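Local coordinates for protein formate dehydrogenase (Staphylococcus aureus, PDB 6TTB) that probably catalyses the NAD-dependent oxidation of formate to carbon dioxide, with NAD+ accepting the hydride, at residues Y162-R167 with L176-N181; I90-F95 with S121-L126; Q305-P308 with W313-M316. All coordinates share one frame; numbering follows the deposited sequence.

Contact 1: residues Y162-R167 with L176-N181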
loop_
_atom_site.group_PDB
_atom_site.type_symbol
_atom_site.label_atom_id
_atom_site.label_comp_id
_atom_site.label_asym_id
_atom_site.label_seq_id
_atom_site.Cartn_x
_atom_site.Cartn_y
_atom_site.Cartn_z
ATOM N N TYR A 162 -0.426 5.352 -4.785
ATOM C CA TYR A 162 -1.815 5.167 -4.421
ATOM C C TYR A 162 -2.460 6.474 -3.982
ATOM O O TYR A 162 -3.639 6.676 -4.177
ATOM C CB TYR A 162 -1.920 4.189 -3.273
ATOM C CG TYR A 162 -3.304 4.095 -2.698
ATOM C CD1 TYR A 162 -4.307 3.377 -3.343
ATOM C CD2 TYR A 162 -3.634 4.811 -1.560
ATOM C CE1 TYR A 162 -5.620 3.384 -2.871
ATOM C CE2 TYR A 162 -4.932 4.859 -1.076
ATOM C CZ TYR A 162 -5.920 4.111 -1.719
ATOM O OH TYR A 162 -7.144 4.055 -1.161
ATOM N N GLU A 163 -1.705 7.335 -3.314
ATOM C CA GLU A 163 -2.357 8.479 -2.697
ATOM C C GLU A 163 -2.937 9.369 -3.760
ATOM O O GLU A 163 -4.041 9.840 -3.632
ATOM C CB GLU A 163 -1.408 9.270 -1.822
ATOM C CG GLU A 163 -1.353 8.734 -0.427
ATOM C CD GLU A 163 -2.662 8.757 0.327
ATOM O OE1 GLU A 163 -3.359 9.819 0.298
ATOM O OE2 GLU A 163 -2.984 7.725 0.936
ATOM N N GLU A 164 -2.163 9.591 -4.794
ATOM C CA GLU A 164 -2.579 10.447 -5.877
ATOM C C GLU A 164 -3.703 9.769 -6.621
ATOM O O GLU A 164 -4.685 10.408 -6.986
ATOM C CB GLU A 164 -1.405 10.761 -6.801
ATOM C CG GLU A 164 -1.087 12.242 -6.834
ATOM C CD GLU A 164 -2.286 13.081 -7.255
ATOM O OE1 GLU A 164 -2.551 13.121 -8.438
ATOM O OE2 GLU A 164 -2.951 13.694 -6.382
ATOM N N GLY A 165 -3.576 8.464 -6.779
ATOM C CA GLY A 165 -4.572 7.719 -7.522
ATOM C C GLY A 165 -5.922 7.810 -6.844
ATOM O O GLY A 165 -6.958 7.877 -7.521
ATOM N N HIS A 166 -5.908 7.828 -5.500
ATOM C CA HIS A 166 -7.169 7.838 -4.738
ATOM C C HIS A 166 -7.739 9.267 -4.640
ATOM O O HIS A 166 -8.968 9.470 -4.617
ATOM C CB HIS A 166 -6.988 7.176 -3.360
ATOM C CG HIS A 166 -8.236 7.101 -2.543
ATOM N ND1 HIS A 166 -9.240 6.203 -2.815
ATOM C CD2 HIS A 166 -8.601 7.713 -1.396
ATOM C CE1 HIS A 166 -10.237 6.370 -1.967
ATOM N NE2 HIS A 166 -9.889 7.319 -1.118
ATOM N N ARG A 167 -6.844 10.255 -4.561
ATOM C CA ARG A 167 -7.277 11.633 -4.473
ATOM C C ARG A 167 -8.097 11.947 -5.722
ATOM O O ARG A 167 -9.283 12.258 -5.654
ATOM C CB ARG A 167 -6.012 12.486 -4.498
ATOM C CG ARG A 167 -6.132 13.846 -3.858
ATOM C CD ARG A 167 -5.075 14.713 -4.539
ATOM N NE ARG A 167 -5.891 15.511 -5.409
ATOM C CZ ARG A 167 -5.826 15.501 -6.711
ATOM N NH1 ARG A 167 -4.873 14.794 -7.321
ATOM N NH2 ARG A 167 -6.687 16.230 -7.405
ATOM N N LEU A 176 -3.817 11.195 -15.944
ATOM C CA LEU A 176 -2.854 10.128 -15.845
ATOM C C LEU A 176 -1.427 10.678 -15.864
ATOM O O LEU A 176 -0.491 9.988 -15.518
ATOM C CB LEU A 176 -3.138 9.136 -16.973
ATOM C CG LEU A 176 -4.021 7.964 -16.534
ATOM C CD1 LEU A 176 -5.055 8.408 -15.513
ATOM C CD2 LEU A 176 -4.689 7.285 -17.710
ATOM N N SER A 177 -1.255 11.908 -16.308
ATOM C CA SER A 177 0.094 12.455 -16.323
ATOM C C SER A 177 0.562 12.607 -14.897
ATOM O O SER A 177 1.699 12.269 -14.578
ATOM C CB SER A 177 0.171 13.758 -17.055
ATOM O OG SER A 177 0.074 13.495 -18.455
ATOM N N GLN A 178 -0.361 13.042 -14.032
ATOM C CA GLN A 178 0.075 13.575 -12.770
ATOM C C GLN A 178 0.172 12.464 -11.765
ATOM O O GLN A 178 0.896 12.618 -10.771
ATOM C CB GLN A 178 -0.847 14.675 -12.274
ATOM C CG GLN A 178 -0.263 15.397 -11.072
ATOM C CD GLN A 178 -1.352 16.080 -10.282
ATOM O OE1 GLN A 178 -1.993 17.011 -10.750
ATOM N NE2 GLN A 178 -1.606 15.577 -9.087
ATOM N N VAL A 179 -0.632 11.397 -11.978
ATOM C CA VAL A 179 -0.462 10.179 -11.205
ATOM C C VAL A 179 0.766 9.488 -11.727
ATOM O O VAL A 179 1.588 8.962 -10.953
ATOM C CB VAL A 179 -1.588 9.169 -11.338
ATOM C CG1 VAL A 179 -1.846 8.446 -10.037
ATOM C CG2 VAL A 179 -2.844 9.669 -12.048
ATOM N N GLY A 180 0.817 9.372 -13.049
ATOM C CA GLY A 180 1.889 8.638 -13.673
ATOM C C GLY A 180 3.244 9.090 -13.139
ATOM O O GLY A 180 4.108 8.249 -12.799
ATOM N N ASN A 181 3.361 10.421 -12.988
ATOM C CA ASN A 181 4.600 11.120 -12.690
ATOM C C ASN A 181 5.357 10.459 -11.531
ATOM O O ASN A 181 6.578 10.422 -11.543
ATOM C CB ASN A 181 4.348 12.611 -12.509
ATOM C CG ASN A 181 5.607 13.459 -12.557
ATOM O OD1 ASN A 181 6.049 13.882 -13.634
ATOM N ND2 ASN A 181 6.165 13.752 -11.389
#
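An antiparallel helical hairpin near the dimer interface brings Glu164 and Gly165 of helix 162-171 against Gln178 and Val179 of helix 176-180. Over these short segments the axes run 155° apart and come within 9.3 Å. The apolar part of the contact is Val179 CG1, which lies over the backbone of Gly165, 3.7 Å from Gly165 N, and touches Glu164 CB at 4.0 Å. Beside it, the side chains of Glu164 and Gln178 cross at about a right angle. Gln178 has CG anti to its backbone N (chi1 -170°) and continues extended, which carries its amide across to the Glu164 carboxylate. NE2 of Gln178 lies close to Glu164 OE1, but the angle is poor for a hydrogen bond; the two planar groups are tilted 31° from each other. Bending at chi2 turns the same carboxylate toward Arg167, one turn further on, for a salt bridge whose modelled length is doubtfully short; Glu173 is a second acidic partner of that arginine. Away from the hairpin, the first helix faces the second subunit, where Tyr162 OH bonds Glu163 OE2 of that subunit, reciprocally, and His166 ND1 bonds its Met321 O.

Contact 2: residues I90-F95 with S121-L126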
loop_
_atom_site.group_PDB
_atom_site.type_symbol
_atom_site.label_atom_id
_atom_site.label_comp_id
_atom_site.label_asym_id
_atom_site.label_seq_id
_atom_site.Cartn_x
_atom_site.Cartn_y
_atom_site.Cartn_z
ATOM N N ILE A 90 0.691 -0.941 36.594
ATOM C CA ILE A 90 0.120 -0.070 35.591
ATOM C C ILE A 90 0.131 -0.811 34.242
ATOM O O ILE A 90 1.010 -1.680 33.979
ATOM C CB ILE A 90 0.903 1.238 35.521
ATOM C CG1 ILE A 90 0.289 2.222 34.522
ATOM C CG2 ILE A 90 2.396 0.968 35.238
ATOM C CD1 ILE A 90 -0.962 2.927 35.042
ATOM N N ILE A 91 -0.868 -0.472 33.402
ATOM C CA ILE A 91 -0.997 -1.130 32.120
ATOM C C ILE A 91 -1.389 -0.118 31.050
ATOM O O ILE A 91 -2.334 0.643 31.234
ATOM C CB ILE A 91 -2.002 -2.288 32.217
ATOM C CG1 ILE A 91 -1.500 -3.385 33.183
ATOM C CG2 ILE A 91 -2.185 -2.856 30.848
ATOM C CD1 ILE A 91 -2.528 -4.531 33.478
ATOM N N SER A 92 -0.689 -0.146 29.919
ATOM C CA SER A 92 -1.124 0.635 28.759
ATOM C C SER A 92 -0.494 0.091 27.477
ATOM O O SER A 92 0.390 -0.760 27.542
ATOM C CB SER A 92 -0.792 2.096 28.910
ATOM O OG SER A 92 0.597 2.271 28.770
ATOM N N ALA A 93 -0.953 0.626 26.324
ATOM C CA ALA A 93 -0.456 0.242 25.017
ATOM C C ALA A 93 0.383 1.370 24.441
ATOM O O ALA A 93 0.141 2.546 24.713
ATOM C CB ALA A 93 -1.615 -0.052 24.137
ATOM N N PRO A 94 1.350 1.068 23.571
ATOM C CA PRO A 94 2.203 2.105 22.995
ATOM C C PRO A 94 1.404 3.080 22.119
ATOM O O PRO A 94 1.787 4.255 21.947
ATOM C CB PRO A 94 3.241 1.374 22.115
ATOM C CG PRO A 94 2.966 -0.145 22.342
ATOM C CD PRO A 94 1.643 -0.274 23.078
ATOM N N PHE A 95 0.276 2.570 21.580
ATOM C CA PHE A 95 -0.614 3.328 20.737
ATOM C C PHE A 95 -1.263 4.466 21.529
ATOM O O PHE A 95 -1.796 5.411 20.957
ATOM C CB PHE A 95 -1.626 2.387 20.108
ATOM C CG PHE A 95 -1.126 0.996 19.842
ATOM C CD1 PHE A 95 -0.152 0.741 18.859
ATOM C CD2 PHE A 95 -1.710 -0.096 20.487
ATOM C CE1 PHE A 95 0.243 -0.566 18.576
ATOM C CE2 PHE A 95 -1.275 -1.395 20.230
ATOM C CZ PHE A 95 -0.312 -1.621 19.271
ATOM N N SER A 121 8.099 0.046 24.911
ATOM C CA SER A 121 8.015 0.524 26.266
ATOM C C SER A 121 8.712 1.841 26.394
ATOM O O SER A 121 9.186 2.175 27.462
ATOM C CB SER A 121 8.585 -0.443 27.159
ATOM O OG SER A 121 7.819 -1.609 27.014
ATOM N N ASP A 122 8.820 2.570 25.302
ATOM C CA ASP A 122 9.624 3.771 25.452
ATOM C C ASP A 122 8.824 4.785 26.248
ATOM O O ASP A 122 9.395 5.759 26.658
ATOM C CB ASP A 122 10.399 4.215 24.192
ATOM C CG ASP A 122 9.606 4.012 22.889
ATOM O OD1 ASP A 122 9.188 2.824 22.608
ATOM O OD2 ASP A 122 9.319 5.040 22.191
ATOM N N HIS A 123 7.578 4.453 26.639
ATOM C CA HIS A 123 6.740 5.384 27.404
ATOM C C HIS A 123 7.082 5.289 28.888
ATOM O O HIS A 123 6.463 5.944 29.743
ATOM C CB HIS A 123 5.218 5.156 27.129
ATOM C CG HIS A 123 4.749 3.742 27.427
ATOM N ND1 HIS A 123 5.179 2.605 26.693
ATOM C CD2 HIS A 123 3.975 3.241 28.411
ATOM C CE1 HIS A 123 4.707 1.486 27.260
ATOM N NE2 HIS A 123 3.935 1.846 28.284
ATOM N N VAL A 124 8.081 4.493 29.208
ATOM C CA VAL A 124 8.411 4.265 30.620
ATOM C C VAL A 124 9.869 4.602 30.815
ATOM O O VAL A 124 10.700 4.094 30.059
ATOM C CB VAL A 124 8.148 2.793 31.063
ATOM C CG1 VAL A 124 8.396 2.595 32.555
ATOM C CG2 VAL A 124 6.731 2.320 30.696
ATOM N N ASP A 125 10.161 5.378 31.881
ATOM C CA ASP A 125 11.516 5.712 32.270
ATOM C C ASP A 125 12.223 4.468 32.809
ATOM O O ASP A 125 12.147 4.204 34.005
ATOM C CB ASP A 125 11.494 6.729 33.394
ATOM C CG ASP A 125 12.835 7.408 33.565
ATOM O OD1 ASP A 125 13.818 6.750 34.153
ATOM O OD2 ASP A 125 12.912 8.545 33.126
ATOM N N LEU A 126 12.926 3.715 31.933
ATOM C CA LEU A 126 13.505 2.436 32.332
ATOM C C LEU A 126 14.513 2.623 33.460
ATOM O O LEU A 126 14.432 1.940 34.461
ATOM C CB LEU A 126 14.102 1.734 31.110
ATOM C CG LEU A 126 13.085 1.522 29.982
ATOM C CD1 LEU A 126 13.741 0.800 28.814
ATOM C CD2 LEU A 126 11.877 0.737 30.489
#
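Ser92, at the end of a strand in the five-stranded parallel sheet, meets His123 in the loop after the neighbouring strand 113-116; the strand order, 2-1-3-4-5, is that of a flavodoxin-like domain, consistent with the catalytic domain of D-2-hydroxyacid dehydrogenases. The touch is slight: Ser92 OG approaches the NE2 and CD2 corner of the imidazole obliquely, 3.4 Å from His123 NE2, without the geometry of a hydrogen bond. A chi1 of 57° places the imidazole between the backbone N and carbonyl carbon of His123, with this corner turned to the serine. The hydroxyl instead makes a weak hydrogen bond with Ala98 N, and the imidazole also packs on Pro97 and Thr116. Val124 CG2 lies 3.6 Å above one face of the His123 ring, offset toward the rim. Beyond Ser92 the same segment runs on to Phe95, which contacts NAD. Further out, a type I turn from Ser121 to Val124 holds the histidine in its third position, closed by the bond from Val124 N to Ser121 O (3.1 Å). Ser121 OG ties the turn to Thr116 and Glu138, and at the far end Asp125 is the N-cap of helix 126-131, its OD1 accepting a hydrogen bond from Ala128 N.

Contact 3: residues Q305-P308 with W313-M316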
loop_
_atom_site.group_PDB
_atom_site.type_symbol
_atom_site.label_atom_id
_atom_site.label_comp_id
_atom_site.label_asym_id
_atom_site.label_seq_id
_atom_site.Cartn_x
_atom_site.Cartn_y
_atom_site.Cartn_z
ATOM N N GLN A 305 3.733 10.195 21.087
ATOM C CA GLN A 305 2.437 9.618 20.877
ATOM C C GLN A 305 1.694 9.781 22.174
ATOM O O GLN A 305 2.308 9.630 23.228
ATOM C CB GLN A 305 2.563 8.127 20.598
ATOM C CG GLN A 305 3.210 7.845 19.264
ATOM C CD GLN A 305 2.894 6.483 18.683
ATOM O OE1 GLN A 305 3.330 6.152 17.558
ATOM N NE2 GLN A 305 2.161 5.674 19.444
ATOM N N PRO A 306 0.386 10.143 22.138
ATOM C CA PRO A 306 -0.308 10.369 20.860
ATOM C C PRO A 306 0.342 11.498 20.095
ATOM O O PRO A 306 0.867 12.391 20.680
ATOM C CB PRO A 306 -1.732 10.758 21.223
ATOM C CG PRO A 306 -1.884 10.243 22.684
ATOM C CD PRO A 306 -0.491 10.267 23.309
ATOM N N ALA A 307 0.346 11.404 18.778
ATOM C CA ALA A 307 0.735 12.503 17.927
ATOM C C ALA A 307 -0.154 13.716 18.215
ATOM O O ALA A 307 -1.387 13.654 18.162
ATOM C CB ALA A 307 0.693 12.080 16.480
ATOM N N PRO A 308 0.458 14.856 18.575
ATOM C CA PRO A 308 -0.305 16.074 18.783
ATOM C C PRO A 308 -1.024 16.362 17.480
ATOM O O PRO A 308 -0.502 16.014 16.386
ATOM C CB PRO A 308 0.759 17.154 19.090
ATOM C CG PRO A 308 1.952 16.366 19.584
ATOM C CD PRO A 308 1.888 14.990 18.904
ATOM N N TRP A 313 4.083 15.755 10.604
ATOM C CA TRP A 313 4.059 14.524 9.817
ATOM C C TRP A 313 2.658 14.258 9.269
ATOM O O TRP A 313 2.493 13.451 8.382
ATOM C CB TRP A 313 4.566 13.328 10.633
ATOM C CG TRP A 313 6.060 13.253 10.734
ATOM C CD1 TRP A 313 6.954 14.163 10.257
ATOM C CD2 TRP A 313 6.831 12.211 11.376
ATOM N NE1 TRP A 313 8.235 13.779 10.580
ATOM C CE2 TRP A 313 8.192 12.582 11.262
ATOM C CE3 TRP A 313 6.518 10.968 11.949
ATOM C CZ2 TRP A 313 9.228 11.790 11.774
ATOM C CZ3 TRP A 313 7.525 10.228 12.529
ATOM C CH2 TRP A 313 8.867 10.622 12.408
ATOM N N ARG A 314 1.642 14.924 9.821
ATOM C CA ARG A 314 0.275 14.628 9.414
ATOM C C ARG A 314 -0.022 15.286 8.063
ATOM O O ARG A 314 -0.711 14.729 7.254
ATOM C CB ARG A 314 -0.692 15.164 10.466
ATOM C CG ARG A 314 -0.489 14.584 11.859
ATOM C CD ARG A 314 -1.620 15.146 12.712
ATOM N NE ARG A 314 -1.860 14.539 14.028
ATOM C CZ ARG A 314 -2.727 13.545 14.278
ATOM N NH1 ARG A 314 -3.450 12.978 13.316
ATOM N NH2 ARG A 314 -2.901 13.162 15.513
ATOM N N THR A 315 0.584 16.441 7.825
ATOM C CA THR A 315 0.210 17.429 6.818
ATOM C C THR A 315 1.297 17.439 5.747
ATOM O O THR A 315 1.298 18.312 4.896
ATOM C CB THR A 315 0.284 18.842 7.462
ATOM O OG1 THR A 315 -0.770 18.906 8.393
ATOM C CG2 THR A 315 0.224 20.032 6.516
ATOM N N MET A 316 2.362 16.670 5.938
ATOM C CA MET A 316 3.535 16.980 5.132
ATOM C C MET A 316 3.348 16.317 3.774
ATOM O O MET A 316 2.625 15.320 3.672
ATOM C CB MET A 316 4.869 16.578 5.811
ATOM C CG MET A 316 5.180 15.072 5.724
ATOM S SD MET A 316 6.167 14.385 7.033
ATOM C CE MET A 316 5.970 12.622 6.762
#
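Arg314 reaches back across the loop between strands 294-299 and 319-321 to take hold of two successive carbonyls, those of Ala307 and Pro308. From CB the chain leaves with CG anti to the carbonyl carbon (chi1 -59°) and runs extended as far as NE, which delivers the guanidinium to the segment 305-308 edge first. CD of Arg314 passes 3.9 Å from Pro308 O. The next atom, Arg314 NE, donates to that same Pro308 O at 3.1 Å in a nearly straight bond (167°). At the tip Arg314 NH2 donates to Ala307 O, also at 3.1 Å, with a more bent angle of 154°, and lies 3.9 Å from Ala307 CB. Both oxygens sit near the guanidinium plane, whereas the donors stand above the respective carbonyl planes and so miss the lone-pair directions. Further acceptors come from the second subunit: Arg314 NH1 donates to Ser169 O of that subunit and NH2 to its Glu173 O, which fixes the charged group within the loop and across the dimer interface together. Trp302 adds a cation-pi contact to Arg314, while Trp174 of the second subunit packs on Gln305, Pro306, which follows a cis peptide bond, and Ala307. Trp313 and Met316, from the same segment as the arginine, turn to helix 282-291, both touching Leu285; just ahead of strand 319-321, the loop thus packs on that helix of its own chain and meets residues 168-174 of the second subunit, at and just after its helix 162-171.

Contacts 2 and 3 touch directly, Pro94 O lying 2.9 Å from Gln305 NE2, and they meet beside the cofactor cleft: Phe95 contacts NAD and packs edge-to-face on His324, whose ND1 is hydrogen-bonded to Gln305. The His123 side chain is about 10 Å from NAD and that of Ala307 about 13 Å. Within the chain contact 1 touches neither, its nearest atoms about 19 Å from contact 2 and about 9 Å from contact 3. Across the dimer, residues 168-176 of the second subunit, spanning the end of one contact 1 helix, the linker and the start of the other, reach both: Ser169 and Glu173 bond contact 3, Trp174 donates from NE1 to Phe95 O, and Leu176 packs on Phe95.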